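Local coordinates for protein putative NADP oxidoreductase BF3122 (Bacteroides fragilis, PDB 3D1L) that probably binds NADP through an N-terminal Rossmann-type domain and acts as an oxidoreductase, although its substrate is not established, at residues B[9-14]-B[32-37]. Residues are numbered along the deposited sequence; the frame is centred on the assembly and turned at random.
Sequences EDTPIV and KGFRIV
Ile13 joins strand 12-14 to strand 35-37 by both its backbone polar atoms, in parallel register with Ile36. Its N donates to Arg35 O over 2.9 Å and its O accepts from Val37 N, also at 2.9 Å; both N-H...O angles are 156°. The axes of the short segments 12-14 and 35-37 cross at 49°. Before strand 35-37, Gly33, with positive phi, closes helix 20-31 in a Schellman motif, a conformation suited to a residue without CB. Beyond it, Phe34 CA lies 3.5 Å from Glu9 O, in a CA-H...O contact.

The Phe34 ring lies against the 3-10 segment 9-10. Glu9 CA sits over one ring face, 4.0 Å from the centroid, in a CH-pi contact, while Thr11 CB meets the ring edge. The Glu9 chain, bent at chi2 (75°), brings CG to 3.3 Å from Lys32 O and lays OE1 3.7 Å from Phe34 CZ. Ile13, with CG1 anti to the carbonyl carbon and the chain then extended, reaches Phe34 CD2 with CD1 at 3.7 Å. Leu29 and Ile155, from helices 20-31 and 146-157, also touch Phe34. Proline suits position 12 because its missing N-H is not needed for the pairing with segment 32-37; its CB packs against one face of the exposed Arg35 guanidinium, near its rim, and touches Val37 CG1. Val14 and Val37 meet CG2 to CG2 at a tight 3.5 Å.

These strands begin the beta-alpha-beta unit 12-16, 20-31, 35-40, the right-handed crossover expected of a Rossmann-type dinucleotide-binding domain. Main-chain bonds fix the register, whereas the Ile13, Phe34, Pro12 and valine contacts are mainly apolar: buried Ile13 and Phe34 pack together, probably shielding the start of the sheet from water, while Pro12 and Arg35 lie on the face opposite Ile13.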
loop_
_atom_site.group_PDB
_atom_site.type_symbol
_atom_site.label_atom_id
_atom_site.label_comp_id
_atom_site.label_asym_id
_atom_site.label_seq_id
_atom_site.Cartn_x
_atom_site.Cartn_y
_atom_site.Cartn_z
ATOM N N GLU B 9 -26.902 -0.539 -24.556
ATOM C CA GLU B 9 -26.951 0.561 -23.581
ATOM C C GLU B 9 -28.394 0.929 -23.220
ATOM O O GLU B 9 -28.619 1.661 -22.244
ATOM C CB GLU B 9 -26.204 1.801 -24.099
ATOM C CG GLU B 9 -24.707 1.878 -23.766
ATOM C CD GLU B 9 -23.844 0.935 -24.607
ATOM O OE1 GLU B 9 -24.163 -0.269 -24.664
ATOM O OE2 GLU B 9 -22.833 1.383 -25.205
ATOM N N ASP B 10 -29.360 0.441 -24.004
ATOM C CA ASP B 10 -30.782 0.645 -23.691
ATOM C C ASP B 10 -31.354 -0.317 -22.630
ATOM O O ASP B 10 -32.511 -0.198 -22.278
ATOM C CB ASP B 10 -31.644 0.602 -24.956
ATOM C CG ASP B 10 -31.228 1.655 -26.012
ATOM O OD1 ASP B 10 -30.620 2.704 -25.665
ATOM O OD2 ASP B 10 -31.526 1.415 -27.202
ATOM N N THR B 11 -30.541 -1.243 -22.121
ATOM C CA THR B 11 -30.942 -2.201 -21.082
ATOM C C THR B 11 -31.283 -1.463 -19.790
ATOM O O THR B 11 -30.419 -0.775 -19.243
ATOM C CB THR B 11 -29.771 -3.153 -20.783
ATOM O OG1 THR B 11 -29.370 -3.790 -21.986
ATOM C CG2 THR B 11 -30.122 -4.212 -19.740
ATOM N N PRO B 12 -32.546 -1.568 -19.310
ATOM C CA PRO B 12 -32.802 -0.939 -18.005
ATOM C C PRO B 12 -32.270 -1.811 -16.882
ATOM O O PRO B 12 -32.562 -3.005 -16.819
ATOM C CB PRO B 12 -34.338 -0.817 -17.945
ATOM C CG PRO B 12 -34.865 -1.892 -18.861
ATOM C CD PRO B 12 -33.771 -2.165 -19.899
ATOM N N ILE B 13 -31.494 -1.197 -16.009
ATOM C CA ILE B 13 -30.804 -1.912 -14.939
ATOM C C ILE B 13 -31.292 -1.431 -13.562
ATOM O O ILE B 13 -31.431 -0.231 -13.348
ATOM C CB ILE B 13 -29.259 -1.698 -15.056
ATOM C CG1 ILE B 13 -28.759 -2.116 -16.462
ATOM C CG2 ILE B 13 -28.527 -2.406 -13.917
ATOM C CD1 ILE B 13 -27.315 -1.780 -16.753
ATOM N N VAL B 14 -31.534 -2.374 -12.646
ATOM C CA VAL B 14 -31.782 -2.063 -11.208
ATOM C C VAL B 14 -30.622 -2.589 -10.338
ATOM O O VAL B 14 -30.103 -3.703 -10.564
ATOM C CB VAL B 14 -33.137 -2.639 -10.750
ATOM C CG1 VAL B 14 -33.350 -2.500 -9.225
ATOM C CG2 VAL B 14 -34.298 -1.974 -11.523
ATOM N N LYS B 32 -20.894 4.848 -19.362
ATOM C CA LYS B 32 -20.924 4.197 -20.670
ATOM C C LYS B 32 -22.269 4.332 -21.366
ATOM O O LYS B 32 -22.440 3.889 -22.516
ATOM C CB LYS B 32 -20.502 2.734 -20.573
ATOM C CG LYS B 32 -19.002 2.566 -20.434
ATOM C CD LYS B 32 -18.215 3.132 -21.640
ATOM C CE LYS B 32 -16.727 3.225 -21.316
ATOM N NZ LYS B 32 -15.900 3.555 -22.522
ATOM N N GLY B 33 -23.217 4.962 -20.680
ATOM C CA GLY B 33 -24.487 5.309 -21.296
ATOM C C GLY B 33 -25.613 4.357 -20.974
ATOM O O GLY B 33 -26.672 4.463 -21.574
ATOM N N PHE B 34 -25.394 3.433 -20.030
ATOM C CA PHE B 34 -26.462 2.524 -19.580
ATOM C C PHE B 34 -27.477 3.259 -18.720
ATOM O O PHE B 34 -27.170 4.296 -18.130
ATOM C CB PHE B 34 -25.922 1.324 -18.794
ATOM C CG PHE B 34 -25.292 0.268 -19.653
ATOM C CD1 PHE B 34 -23.955 0.356 -20.018
ATOM C CD2 PHE B 34 -26.046 -0.823 -20.097
ATOM C CE1 PHE B 34 -23.377 -0.614 -20.832
ATOM C CE2 PHE B 34 -25.484 -1.799 -20.906
ATOM C CZ PHE B 34 -24.145 -1.696 -21.276
ATOM N N ARG B 35 -28.680 2.701 -18.661
ATOM C CA ARG B 35 -29.796 3.273 -17.938
ATOM C C ARG B 35 -30.015 2.544 -16.607
ATOM O O ARG B 35 -30.496 1.417 -16.565
ATOM C CB ARG B 35 -31.053 3.218 -18.805
ATOM C CG ARG B 35 -32.278 3.864 -18.182
ATOM C CD ARG B 35 -33.345 4.127 -19.264
ATOM N NE ARG B 35 -34.715 3.886 -18.789
ATOM C CZ ARG B 35 -35.551 2.968 -19.290
ATOM N NH1 ARG B 35 -35.186 2.186 -20.304
ATOM N NH2 ARG B 35 -36.770 2.835 -18.780
ATOM N N ILE B 36 -29.637 3.207 -15.526
ATOM C CA ILE B 36 -29.888 2.694 -14.192
ATOM C C ILE B 36 -31.196 3.318 -13.739
ATOM O O ILE B 36 -31.250 4.522 -13.486
ATOM C CB ILE B 36 -28.691 3.009 -13.238
ATOM C CG1 ILE B 36 -27.454 2.238 -13.723
ATOM C CG2 ILE B 36 -29.011 2.589 -11.829
ATOM C CD1 ILE B 36 -26.281 3.091 -13.898
ATOM N N VAL B 37 -32.254 2.513 -13.647
ATOM C CA VAL B 37 -33.567 3.093 -13.394
ATOM C C VAL B 37 -33.778 3.423 -11.924
ATOM O O VAL B 37 -34.402 4.451 -11.606
ATOM C CB VAL B 37 -34.741 2.269 -14.008
ATOM C CG1 VAL B 37 -34.504 2.064 -15.508
ATOM C CG2 VAL B 37 -34.894 0.943 -13.325
#